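Local coordinates for E3 ubiquitin-protein ligase HERC2 (Homo sapiens, PDB 4L1M), which probably acts as an E3 ubiquitin-protein ligase, its first RCC1-like domain folding into a beta-propeller of the kind that often mediates protein recognition, at residues A[251-256]-A[281-286]; A[268-273]-A[289-294]; A[303-308]-A[352-357]; A[323-328]-A[333-338]. All blocks are in the same frame, centred on the assembly; numbering follows the deposited sequence.

Interaction 1: A[251-256]-A[281-286]. With SO4 (sulfate ion), chain F.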
loop_
_atom_site.group_PDB
_atom_site.type_symbol
_atom_site.label_atom_id
_atom_site.label_comp_id
_atom_site.label_asym_id
_atom_site.label_seq_id
_atom_site.Cartn_x
_atom_site.Cartn_y
_atom_site.Cartn_z
ATOM N N LYS A 251 -8.893 -16.091 -7.422
ATOM C CA LYS A 251 -9.496 -17.198 -6.730
ATOM C C LYS A 251 -9.814 -16.798 -5.291
ATOM O O LYS A 251 -9.088 -16.036 -4.687
ATOM C CB LYS A 251 -8.582 -18.422 -6.777
ATOM C CG LYS A 251 -8.482 -19.065 -8.161
ATOM C CD LYS A 251 -7.638 -20.339 -8.144
ATOM C CE LYS A 251 -7.653 -21.093 -9.485
ATOM N N LEU A 252 -10.890 -17.361 -4.763
ATOM C CA LEU A 252 -11.397 -17.033 -3.466
ATOM C C LEU A 252 -10.491 -17.540 -2.357
ATOM O O LEU A 252 -9.945 -18.660 -2.431
ATOM C CB LEU A 252 -12.766 -17.692 -3.295
ATOM C CG LEU A 252 -13.530 -17.356 -2.019
ATOM C CD1 LEU A 252 -13.944 -15.903 -2.016
ATOM C CD2 LEU A 252 -14.767 -18.232 -1.894
ATOM N N ILE A 253 -10.350 -16.739 -1.312
ATOM C CA ILE A 253 -9.701 -17.204 -0.108
ATOM C C ILE A 253 -10.767 -17.756 0.826
ATOM O O ILE A 253 -11.426 -17.005 1.524
ATOM C CB ILE A 253 -8.857 -16.108 0.530
ATOM C CG1 ILE A 253 -7.803 -15.630 -0.465
ATOM C CG2 ILE A 253 -8.135 -16.654 1.758
ATOM C CD1 ILE A 253 -6.918 -14.504 0.045
ATOM N N GLU A 254 -10.940 -19.074 0.794
ATOM C CA GLU A 254 -12.016 -19.762 1.473
ATOM C C GLU A 254 -11.973 -19.607 3.009
ATOM O O GLU A 254 -13.014 -19.528 3.655
ATOM C CB GLU A 254 -12.025 -21.279 1.085
ATOM C CG GLU A 254 -12.183 -21.683 -0.416
ATOM C CD GLU A 254 -10.868 -21.852 -1.274
ATOM O OE1 GLU A 254 -9.787 -22.182 -0.719
ATOM O OE2 GLU A 254 -10.915 -21.688 -2.535
ATOM N N LYS A 255 -10.793 -19.472 3.592
ATOM C CA LYS A 255 -10.695 -19.260 5.061
ATOM C C LYS A 255 -11.210 -17.912 5.539
ATOM O O LYS A 255 -11.543 -17.774 6.710
ATOM C CB LYS A 255 -9.265 -19.400 5.543
ATOM C CG LYS A 255 -8.678 -20.767 5.268
ATOM C CD LYS A 255 -9.255 -21.838 6.159
ATOM C CE LYS A 255 -8.713 -23.201 5.757
ATOM N NZ LYS A 255 -9.299 -24.234 6.637
ATOM N N LEU A 256 -11.270 -16.921 4.649
ATOM C CA LEU A 256 -11.771 -15.589 4.985
ATOM C C LEU A 256 -13.251 -15.407 4.628
ATOM O O LEU A 256 -13.832 -14.329 4.900
ATOM C CB LEU A 256 -10.991 -14.510 4.244
ATOM C CG LEU A 256 -9.529 -14.384 4.588
ATOM C CD1 LEU A 256 -8.925 -13.288 3.725
ATOM C CD2 LEU A 256 -9.274 -14.078 6.050
ATOM N N TYR A 281 -5.659 -10.285 9.812
ATOM C CA TYR A 281 -5.117 -11.590 9.507
ATOM C C TYR A 281 -3.888 -11.387 8.696
ATOM O O TYR A 281 -3.859 -10.545 7.806
ATOM C CB TYR A 281 -6.127 -12.440 8.742
ATOM C CG TYR A 281 -7.339 -12.839 9.567
ATOM C CD1 TYR A 281 -8.311 -11.895 9.905
ATOM C CD2 TYR A 281 -7.525 -14.162 9.998
ATOM C CE1 TYR A 281 -9.420 -12.239 10.645
ATOM C CE2 TYR A 281 -8.638 -14.513 10.748
ATOM C CZ TYR A 281 -9.577 -13.549 11.074
ATOM O OH TYR A 281 -10.679 -13.864 11.811
ATOM N N SER A 282 -2.853 -12.159 8.988
ATOM C CA SER A 282 -1.636 -12.137 8.156
ATOM C C SER A 282 -1.239 -13.555 7.796
ATOM O O SER A 282 -1.467 -14.499 8.561
ATOM C CB SER A 282 -0.486 -11.434 8.876
ATOM O OG SER A 282 -0.096 -12.154 10.033
ATOM N N TRP A 283 -0.660 -13.693 6.613
ATOM C CA TRP A 283 -0.174 -14.978 6.135
ATOM C C TRP A 283 0.860 -14.753 5.038
ATOM O O TRP A 283 1.024 -13.622 4.540
ATOM C CB TRP A 283 -1.331 -15.826 5.660
ATOM C CG TRP A 283 -2.021 -15.307 4.460
ATOM C CD1 TRP A 283 -1.853 -15.743 3.188
ATOM C CD2 TRP A 283 -3.061 -14.315 4.410
ATOM N NE1 TRP A 283 -2.694 -15.072 2.331
ATOM C CE2 TRP A 283 -3.440 -14.178 3.055
ATOM C CE3 TRP A 283 -3.693 -13.519 5.362
ATOM C CZ2 TRP A 283 -4.416 -13.259 2.630
ATOM C CZ3 TRP A 283 -4.657 -12.593 4.930
ATOM C CH2 TRP A 283 -5.004 -12.483 3.577
ATOM N N GLY A 284 1.609 -15.813 4.711
ATOM C CA GLY A 284 2.743 -15.726 3.788
ATOM C C GLY A 284 4.087 -16.019 4.440
ATOM O O GLY A 284 4.170 -16.828 5.363
ATOM N N LYS A 285 5.142 -15.375 3.948
ATOM C CA LYS A 285 6.504 -15.653 4.396
ATOM C C LYS A 285 6.746 -15.158 5.828
ATOM O O LYS A 285 6.305 -14.052 6.196
ATOM C CB LYS A 285 7.470 -14.952 3.471
ATOM C CG LYS A 285 8.933 -15.334 3.615
ATOM C CD LYS A 285 9.761 -14.685 2.521
ATOM C CE LYS A 285 11.222 -15.092 2.648
ATOM N NZ LYS A 285 12.121 -14.350 1.714
ATOM N N GLY A 286 7.466 -15.954 6.610
ATOM C CA GLY A 286 7.586 -15.749 8.034
ATOM C C GLY A 286 8.897 -15.125 8.480
ATOM O O GLY A 286 9.019 -14.713 9.628
HETATM S S SO4 F . 12.532 -10.779 1.459
HETATM O O1 SO4 F . 12.162 -9.421 1.859
HETATM O O2 SO4 F . 13.703 -10.674 0.553
HETATM O O3 SO4 F . 12.894 -11.637 2.607
HETATM O O4 SO4 F . 11.346 -11.391 0.817
#
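Leu256 reaches between two aromatic side chains of strand 280-284, sending one methyl to each. Its CD2 sits over one face of the Tyr281 ring, displaced toward the rim, and comes 4.2 Å from Tyr281 CG. The other branch, CD1, meets the indole of Trp283 at CH2, 4.0 Å away. This fork depends on the leucine torsions: CG lies anti to the carbonyl carbon (chi1 -64°), and chi2 of 179° extends CD1 toward the indole and leaves CD2 to branch toward the tyrosine. Ile253 approaches the same indole with the end of its longer branch, CD1 lying 3.8 Å from Trp283 CZ2. Both aliphatic contacts on Trp283 are oblique, and both fall on the benzo part of the ring system. Trp283 CG stands between its own backbone N and carbonyl carbon (chi1 66°), which turns the indole back toward Ile253 and Leu256.

The contact joins consecutive blades of the RCC1-like propeller. Residues 251-256 run from the outermost strand of one four-stranded sheet into the linker, whereas Tyr281 and Trp283 belong to the third strand of the next. A short 3-10 turn, with a backbone bond of 3.1 Å from Leu256 N to Ile253 O, brings the two aliphatic residues onto the same side. Pro302 and Val228 pack around them, and Trp283 NE1 makes a weak hydrogen bond to Lys238 O. Beyond the apolar cluster, the extended chain of Lys285 ends at a sulfate ion, probably from the crystallisation liquor, with NZ donating to SO4 O3 over 3.0 Å and more weakly to O4.

Interaction 2: A[268-273]-A[289-294]. With SO4 (sulfate ion), chain F.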
loop_
_atom_site.group_PDB
_atom_site.type_symbol
_atom_site.label_atom_id
_atom_site.label_comp_id
_atom_site.label_asym_id
_atom_site.label_seq_id
_atom_site.Cartn_x
_atom_site.Cartn_y
_atom_site.Cartn_z
ATOM N N SER A 268 6.383 -7.700 1.516
ATOM C CA SER A 268 7.227 -8.574 0.683
ATOM C C SER A 268 6.948 -10.032 0.982
ATOM O O SER A 268 7.272 -10.525 2.051
ATOM C CB SER A 268 8.714 -8.268 0.895
ATOM O OG SER A 268 9.508 -9.084 0.054
ATOM N N GLN A 269 6.279 -10.689 0.046
ATOM C CA GLN A 269 5.958 -12.114 0.125
ATOM C C GLN A 269 4.998 -12.475 1.243
ATOM O O GLN A 269 4.963 -13.633 1.672
ATOM C CB GLN A 269 7.247 -12.955 0.210
ATOM C CG GLN A 269 8.215 -12.748 -0.982
ATOM C CD GLN A 269 7.633 -13.255 -2.296
ATOM O OE1 GLN A 269 7.332 -14.421 -2.405
ATOM N NE2 GLN A 269 7.421 -12.385 -3.253
ATOM N N PHE A 270 4.204 -11.510 1.708
ATOM C CA PHE A 270 3.145 -11.787 2.686
ATOM C C PHE A 270 1.947 -10.874 2.493
ATOM O O PHE A 270 2.032 -9.857 1.827
ATOM C CB PHE A 270 3.654 -11.728 4.138
ATOM C CG PHE A 270 3.870 -10.334 4.679
ATOM C CD1 PHE A 270 5.028 -9.654 4.417
ATOM C CD2 PHE A 270 2.943 -9.747 5.507
ATOM C CE1 PHE A 270 5.252 -8.382 4.958
ATOM C CE2 PHE A 270 3.158 -8.479 6.048
ATOM C CZ PHE A 270 4.310 -7.794 5.760
ATOM N N SER A 271 0.847 -11.269 3.100
ATOM C CA SER A 271 -0.429 -10.688 2.834
ATOM C C SER A 271 -1.147 -10.376 4.137
ATOM O O SER A 271 -0.919 -11.018 5.155
ATOM C CB SER A 271 -1.247 -11.687 2.036
ATOM O OG SER A 271 -0.582 -12.015 0.826
ATOM N N ILE A 272 -2.028 -9.386 4.077
ATOM C CA ILE A 272 -2.759 -8.875 5.218
ATOM C C ILE A 272 -4.228 -8.661 4.826
ATOM O O ILE A 272 -4.520 -8.169 3.739
ATOM C CB ILE A 272 -2.201 -7.495 5.591
ATOM C CG1 ILE A 272 -0.771 -7.596 6.112
ATOM C CG2 ILE A 272 -3.106 -6.795 6.610
ATOM C CD1 ILE A 272 -0.712 -8.086 7.542
ATOM N N ALA A 273 -5.141 -8.967 5.732
ATOM C CA ALA A 273 -6.528 -8.588 5.573
ATOM C C ALA A 273 -7.041 -7.975 6.858
ATOM O O ALA A 273 -6.648 -8.383 7.950
ATOM C CB ALA A 273 -7.351 -9.798 5.239
ATOM N N GLN A 289 10.109 -12.139 11.269
ATOM C CA GLN A 289 8.907 -11.884 12.078
ATOM C C GLN A 289 7.882 -10.987 11.397
ATOM O O GLN A 289 7.046 -10.394 12.078
ATOM C CB GLN A 289 9.263 -11.245 13.427
ATOM C CG GLN A 289 10.228 -12.035 14.288
ATOM C CD GLN A 289 9.591 -13.294 14.820
ATOM O OE1 GLN A 289 8.432 -13.597 14.525
ATOM N NE2 GLN A 289 10.329 -14.038 15.595
ATOM N N ARG A 290 7.912 -10.915 10.071
ATOM C CA ARG A 290 7.058 -9.991 9.356
ATOM C C ARG A 290 5.564 -10.258 9.519
ATOM O O ARG A 290 4.758 -9.360 9.342
ATOM C CB ARG A 290 7.427 -9.949 7.872
ATOM C CG ARG A 290 7.055 -11.194 7.068
ATOM C CD ARG A 290 7.715 -11.176 5.707
ATOM N NE ARG A 290 9.141 -11.415 5.793
ATOM C CZ ARG A 290 9.982 -11.262 4.786
ATOM N NH1 ARG A 290 9.551 -10.857 3.595
ATOM N NH2 ARG A 290 11.272 -11.508 4.967
ATOM N N LEU A 291 5.179 -11.469 9.855
ATOM C CA LEU A 291 3.749 -11.796 10.043
ATOM C C LEU A 291 3.162 -11.401 11.419
ATOM O O LEU A 291 1.945 -11.289 11.547
ATOM C CB LEU A 291 3.524 -13.296 9.869
ATOM C CG LEU A 291 4.008 -13.869 8.564
ATOM C CD1 LEU A 291 3.813 -15.362 8.585
ATOM C CD2 LEU A 291 3.266 -13.213 7.400
ATOM N N GLY A 292 4.014 -11.230 12.432
ATOM C CA GLY A 292 3.573 -10.796 13.767
ATOM C C GLY A 292 2.993 -11.849 14.702
ATOM O O GLY A 292 2.489 -11.516 15.749
ATOM N N HIS A 293 3.072 -13.116 14.341
ATOM C CA HIS A 293 2.500 -14.186 15.169
ATOM C C HIS A 293 3.454 -14.709 16.211
ATOM O O HIS A 293 3.056 -15.527 17.022
ATOM C CB HIS A 293 2.042 -15.345 14.308
ATOM C CG HIS A 293 0.990 -14.977 13.312
ATOM N ND1 HIS A 293 -0.228 -14.458 13.678
ATOM C CD2 HIS A 293 0.970 -15.060 11.960
ATOM C CE1 HIS A 293 -0.958 -14.247 12.601
ATOM N NE2 HIS A 293 -0.252 -14.596 11.542
ATOM N N GLY A 294 4.712 -14.267 16.188
ATOM C CA GLY A 294 5.670 -14.606 17.247
ATOM C C GLY A 294 6.730 -15.651 16.898
ATOM O O GLY A 294 7.622 -15.922 17.696
HETATM S S SO4 F . 12.532 -10.779 1.459
HETATM O O1 SO4 F . 12.162 -9.421 1.859
HETATM O O2 SO4 F . 13.703 -10.674 0.553
HETATM O O3 SO4 F . 12.894 -11.637 2.607
HETATM O O4 SO4 F . 11.346 -11.391 0.817
#
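A sulfate-binding site lined by Ser268 and Arg290 marks the point in the RCC1-like propeller where the long loop between the third and outermost strands of one blade folds back against the start of strand 270-275. Arg290 belongs to a type I beta turn running from Gln289 to Gly292, and its side chain extends across the Phe270 ring toward a sulfate ion that probably came from the crystallisation liquor. Arg290 CG lies over the ring face, 4.1 Å from the centroid of Phe270 and 27° off the normal, in a CH-pi contact. The chain then bends at chi3 (72°), and the guanidinium plane ends up nearly perpendicular to the ring. The aliphatic half of the arginine is thus used on the aromatic residue and the charged end is passed on to polar partners.

Those partners lie near the guanidinium plane. NH1 of Arg290 donates to the backbone O of Ser268 over 2.8 Å, the donor tilted out of the carbonyl plane, and NH2 gives a straighter bond of 2.9 Å to SO4 O3. Bonds from NH1 to two further sulfate oxygens are weak. Asp287 O receives the NE proton and Asn288 OD1 another from NH2, so the group is held from several directions. Lys285 NZ brings a second positive charge to the anion, and the hydroxyl of Ser268 also borders it, with OG 3.0 Å from SO4 O4. On the apolar side Leu291 lies alongside Phe270, the two side chains running in opposing directions, with CD2 of Leu291 3.6 Å from Phe270 CB.

Interaction 3: A[303-308]-A[352-357]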
loop_
_atom_site.group_PDB
_atom_site.type_symbol
_atom_site.label_atom_id
_atom_site.label_comp_id
_atom_site.label_asym_id
_atom_site.label_seq_id
_atom_site.Cartn_x
_atom_site.Cartn_y
_atom_site.Cartn_z
ATOM N N LYS A 303 -4.216 -16.238 9.111
ATOM C CA LYS A 303 -4.198 -16.534 10.533
ATOM C C LYS A 303 -4.452 -15.247 11.315
ATOM O O LYS A 303 -3.858 -14.212 11.016
ATOM C CB LYS A 303 -2.861 -17.120 10.919
ATOM C CG LYS A 303 -2.704 -17.419 12.388
ATOM C CD LYS A 303 -1.285 -17.853 12.691
ATOM C CE LYS A 303 -1.232 -18.921 13.763
ATOM N NZ LYS A 303 -1.569 -18.371 15.098
ATOM N N LEU A 304 -5.368 -15.314 12.279
ATOM C CA LEU A 304 -5.698 -14.176 13.094
ATOM C C LEU A 304 -4.478 -13.720 13.876
ATOM O O LEU A 304 -3.809 -14.519 14.527
ATOM C CB LEU A 304 -6.855 -14.523 14.071
ATOM C CG LEU A 304 -7.340 -13.417 15.039
ATOM C CD1 LEU A 304 -7.814 -12.186 14.291
ATOM C CD2 LEU A 304 -8.456 -13.923 15.935
ATOM N N LEU A 305 -4.224 -12.417 13.840
ATOM C CA LEU A 305 -3.092 -11.817 14.555
ATOM C C LEU A 305 -3.478 -11.540 16.016
ATOM O O LEU A 305 -4.067 -10.510 16.335
ATOM C CB LEU A 305 -2.666 -10.554 13.809
ATOM C CG LEU A 305 -1.324 -9.928 14.143
ATOM C CD1 LEU A 305 -0.203 -10.932 14.023
ATOM C CD2 LEU A 305 -1.054 -8.770 13.208
ATOM N N GLU A 306 -3.169 -12.495 16.894
ATOM C CA GLU A 306 -3.686 -12.498 18.277
ATOM C C GLU A 306 -3.229 -11.270 19.077
ATOM O O GLU A 306 -3.982 -10.733 19.891
ATOM C CB GLU A 306 -3.324 -13.802 19.033
ATOM C CG GLU A 306 -4.083 -15.079 18.601
ATOM C CD GLU A 306 -3.830 -16.302 19.505
ATOM N N GLY A 307 -2.019 -10.795 18.814
ATOM C CA GLY A 307 -1.494 -9.628 19.537
ATOM C C GLY A 307 -2.336 -8.348 19.455
ATOM O O GLY A 307 -2.122 -7.434 20.228
ATOM N N LEU A 308 -3.255 -8.279 18.485
ATOM C CA LEU A 308 -4.147 -7.133 18.305
ATOM C C LEU A 308 -5.613 -7.398 18.692
ATOM O O LEU A 308 -6.420 -6.477 18.658
ATOM C CB LEU A 308 -4.087 -6.642 16.854
ATOM C CG LEU A 308 -2.718 -6.194 16.329
ATOM C CD1 LEU A 308 -2.783 -5.811 14.851
ATOM C CD2 LEU A 308 -2.145 -5.032 17.125
ATOM N N PRO A 352 8.948 -9.343 17.417
ATOM C CA PRO A 352 8.143 -10.522 17.075
ATOM C C PRO A 352 6.639 -10.312 17.081
ATOM O O PRO A 352 5.954 -10.766 16.165
ATOM C CB PRO A 352 8.535 -11.537 18.159
ATOM C CG PRO A 352 9.918 -11.167 18.532
ATOM C CD PRO A 352 9.963 -9.666 18.444
ATOM N N GLU A 353 6.133 -9.655 18.114
ATOM C CA GLU A 353 4.706 -9.483 18.258
ATOM C C GLU A 353 4.321 -8.012 18.266
ATOM O O GLU A 353 5.126 -7.172 18.646
ATOM C CB GLU A 353 4.227 -10.146 19.532
ATOM C CG GLU A 353 4.636 -11.596 19.619
ATOM C CD GLU A 353 3.508 -12.447 20.153
ATOM O OE1 GLU A 353 3.759 -13.234 21.059
ATOM O OE2 GLU A 353 2.356 -12.307 19.660
ATOM N N PRO A 354 3.076 -7.709 17.854
ATOM C CA PRO A 354 2.584 -6.344 17.875
ATOM C C PRO A 354 2.534 -5.757 19.274
ATOM O O PRO A 354 2.233 -6.456 20.237
ATOM C CB PRO A 354 1.164 -6.460 17.298
ATOM C CG PRO A 354 1.129 -7.780 16.600
ATOM C CD PRO A 354 2.075 -8.656 17.331
ATOM N N ALA A 355 2.837 -4.477 19.373
ATOM C CA ALA A 355 2.779 -3.766 20.646
ATOM C C ALA A 355 2.731 -2.275 20.353
ATOM O O ALA A 355 3.299 -1.815 19.365
ATOM C CB ALA A 355 3.977 -4.107 21.519
ATOM N N ALA A 356 2.014 -1.541 21.188
ATOM C CA ALA A 356 1.838 -0.109 21.009
ATOM C C ALA A 356 3.183 0.563 21.064
ATOM O O ALA A 356 4.012 0.206 21.886
ATOM C CB ALA A 356 0.931 0.455 22.094
ATOM N N LEU A 357 3.409 1.502 20.157
ATOM C CA LEU A 357 4.564 2.355 20.230
ATOM C C LEU A 357 4.244 3.448 21.230
ATOM O O LEU A 357 3.142 3.985 21.210
ATOM C CB LEU A 357 4.856 2.967 18.872
ATOM C CG LEU A 357 5.386 1.992 17.825
ATOM C CD1 LEU A 357 5.253 2.565 16.428
ATOM C CD2 LEU A 357 6.833 1.625 18.121
#
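Pro354 carries the apolar contact, its ring set against two leucines of the chain that leaves the preceding blade. Leu308 meets it at about a right angle, with CD2 3.6 Å from Pro354 CB. Leu305 touches the neighbouring ring carbon, its CG lying 4.1 Å from Pro354 CG and its CD2 bordering the same atom. The two leucines arrive there with different first torsions: Leu305 CG is anti to the backbone N (chi1 -166°), whereas Leu308 CG is anti to the carbonyl carbon (chi1 -59°).

The backbones come nearest at Gly307 and Pro354, whose CA atoms are 5.5 Å apart; Gly307 CA passes 4.3 Å from Pro354 CD. The hydrogen bond from Leu308 N to Leu305 O, 3.2 Å, lies within 303-308 and closes the turn that carries both leucines.

Segment 303-308 leads from the outermost strand of one propeller blade into the linker to the next, and Pro354 lies at the outer edge of that next blade, beside strand 332-335. Trp335, on this strand, touches both Leu305 and Pro354, while Leu308 reaches His333. With hydrocarbon on both sides and no directional bond between them, the two segments are joined by shape and van der Waals fit, while the outer strand takes its direction-giving bonds from its neighbour, Ala355 pairing with Ser334.

Interaction 4: A[323-328]-A[333-338]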
loop_
_atom_site.group_PDB
_atom_site.type_symbol
_atom_site.label_atom_id
_atom_site.label_comp_id
_atom_site.label_asym_id
_atom_site.label_seq_id
_atom_site.Cartn_x
_atom_site.Cartn_y
_atom_site.Cartn_z
ATOM N N CYS A 323 5.329 -3.657 9.677
ATOM C CA CYS A 323 3.978 -3.121 9.548
ATOM C C CYS A 323 3.647 -2.192 10.675
ATOM O O CYS A 323 4.226 -2.292 11.743
ATOM C CB CYS A 323 2.943 -4.229 9.613
ATOM S SG CYS A 323 3.017 -5.414 8.289
ATOM N N LEU A 324 2.696 -1.303 10.405
ATOM C CA LEU A 324 2.040 -0.488 11.408
ATOM C C LEU A 324 0.544 -0.776 11.367
ATOM O O LEU A 324 -0.004 -1.085 10.310
ATOM C CB LEU A 324 2.221 1.001 11.149
ATOM C CG LEU A 324 3.607 1.646 11.130
ATOM C CD1 LEU A 324 3.494 3.144 11.373
ATOM C CD2 LEU A 324 4.548 1.033 12.150
ATOM N N ALA A 325 -0.094 -0.666 12.527
ATOM C CA ALA A 325 -1.542 -0.718 12.632
ATOM C C ALA A 325 -2.074 0.420 13.488
ATOM O O ALA A 325 -1.558 0.683 14.582
ATOM C CB ALA A 325 -1.966 -2.035 13.213
ATOM N N LEU A 326 -3.074 1.119 12.972
ATOM C CA LEU A 326 -3.714 2.209 13.699
ATOM C C LEU A 326 -5.055 1.721 14.257
ATOM O O LEU A 326 -5.833 1.083 13.539
ATOM C CB LEU A 326 -3.932 3.380 12.749
ATOM C CG LEU A 326 -4.639 4.618 13.304
ATOM C CD1 LEU A 326 -3.810 5.267 14.393
ATOM C CD2 LEU A 326 -4.874 5.592 12.157
ATOM N N THR A 327 -5.312 2.004 15.522
ATOM C CA THR A 327 -6.564 1.606 16.152
ATOM C C THR A 327 -7.560 2.757 16.215
ATOM O O THR A 327 -7.186 3.938 16.139
ATOM C CB THR A 327 -6.346 1.093 17.590
ATOM O OG1 THR A 327 -6.003 2.183 18.450
ATOM C CG2 THR A 327 -5.247 0.050 17.633
ATOM N N GLU A 328 -8.830 2.391 16.353
ATOM C CA GLU A 328 -9.956 3.329 16.541
ATOM C C GLU A 328 -9.677 4.378 17.625
ATOM O O GLU A 328 -9.957 5.542 17.435
ATOM C CB GLU A 328 -11.223 2.516 16.866
ATOM C CG GLU A 328 -12.426 3.277 17.403
ATOM C CD GLU A 328 -13.581 2.332 17.759
ATOM O OE1 GLU A 328 -13.357 1.178 18.194
ATOM O OE2 GLU A 328 -14.738 2.752 17.621
ATOM N N HIS A 333 0.405 0.509 16.660
ATOM C CA HIS A 333 1.141 -0.738 16.956
ATOM C C HIS A 333 2.073 -1.066 15.803
ATOM O O HIS A 333 1.797 -0.733 14.660
ATOM C CB HIS A 333 0.148 -1.867 17.134
ATOM C CG HIS A 333 -0.724 -1.715 18.344
ATOM N ND1 HIS A 333 -0.694 -2.609 19.393
ATOM C CD2 HIS A 333 -1.644 -0.774 18.678
ATOM C CE1 HIS A 333 -1.549 -2.223 20.323
ATOM N NE2 HIS A 333 -2.138 -1.110 19.917
ATOM N N SER A 334 3.176 -1.729 16.093
ATOM C CA SER A 334 4.059 -2.189 15.021
ATOM C C SER A 334 4.641 -3.560 15.336
ATOM O O SER A 334 4.642 -3.993 16.477
ATOM C CB SER A 334 5.192 -1.198 14.804
ATOM O OG SER A 334 6.177 -1.323 15.818
ATOM N N TRP A 335 5.145 -4.222 14.309
ATOM C CA TRP A 335 5.844 -5.509 14.453
ATOM C C TRP A 335 6.671 -5.781 13.212
ATOM O O TRP A 335 6.491 -5.132 12.179
ATOM C CB TRP A 335 4.848 -6.668 14.662
ATOM C CG TRP A 335 4.029 -6.957 13.458
ATOM C CD1 TRP A 335 4.321 -7.829 12.488
ATOM C CD2 TRP A 335 2.780 -6.364 13.108
ATOM N NE1 TRP A 335 3.329 -7.844 11.541
ATOM C CE2 TRP A 335 2.367 -6.946 11.909
ATOM C CE3 TRP A 335 1.954 -5.413 13.712
ATOM C CZ2 TRP A 335 1.174 -6.603 11.279
ATOM C CZ3 TRP A 335 0.764 -5.072 13.079
ATOM C CH2 TRP A 335 0.396 -5.663 11.867
ATOM N N GLY A 336 7.553 -6.768 13.322
ATOM C CA GLY A 336 8.314 -7.242 12.178
ATOM C C GLY A 336 9.786 -6.926 12.263
ATOM O O GLY A 336 10.373 -6.887 13.348
ATOM N N SER A 337 10.395 -6.731 11.098
ATOM C CA SER A 337 11.841 -6.611 11.012
ATOM C C SER A 337 12.292 -5.302 11.636
ATOM O O SER A 337 11.585 -4.295 11.564
ATOM C CB SER A 337 12.292 -6.710 9.549
ATOM O OG SER A 337 13.640 -6.297 9.390
ATOM N N ASN A 338 13.475 -5.329 12.250
ATOM C CA ASN A 338 14.073 -4.131 12.832
ATOM C C ASN A 338 15.557 -3.999 12.468
ATOM O O ASN A 338 16.352 -3.453 13.245
ATOM C CB ASN A 338 13.881 -4.138 14.349
ATOM C CG ASN A 338 14.081 -2.765 14.975
ATOM O OD1 ASN A 338 13.805 -1.745 14.357
ATOM N ND2 ASN A 338 14.562 -2.742 16.219
#
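The CB of Cys323 lies over one face of the Trp335 indole, 3.6 Å from the centroid of the six-membered ring in a CH-pi contact offset toward the rim. The sulfur follows more obliquely, SG standing 4.5 Å from the same centroid. Ala325 CB meets the edge of that ring at CZ3 of Trp335, 4.1 Å away. The Thr327 and His333 side chains cross at about a right angle, Thr327 CG2 lying 3.8 Å from His333 CD2. On the other face of the sheet, Leu324 CD2 packs 3.5 Å from Ser334 CB.

Behind these side chains stands an antiparallel ladder. Ala325 and His333 form a hydrogen-bonded pair, joined by Ala325 N to His333 O and by His333 N to Ala325 O, each 2.9 Å. Cys323 N donates to Trp335 O; the return bond, Trp335 N to Cys323 O, is weak. Outer partners fix the polar ends: Trp335 NE1 donates to Arg290 O, His333 NE2 pairs with Glu331, and Thr327 OG1 with Asp329.

The two strands form the central hairpin of a four-stranded propeller blade, flanked by strand 313-318 next to 322-327 and by strand 354-356 next to 332-335; Leu324 also reaches strand 365-370 of the neighbouring blade.

In the fold
Interactions 1 and 3 play comparable parts at successive blade junctions: each sets a linker 3-10 turn against the following blade, through aliphatic groups on aromatic rings in the first and on a proline in the second. Interactions 1, 2 and 4 are buried, interaction 3 only partly. Interactions 2 and 4 stay within single blades, but interaction 4 rests on strand pairing, whereas interaction 2 ties a loop to a strand through an arginine. Interactions 1 and 2 share one sheet and the sulfate; interaction 3 begins on that sheet and ends on that of interaction 4. Phe270 touches Cys323 across the blade boundary, beside the bond made by Trp335.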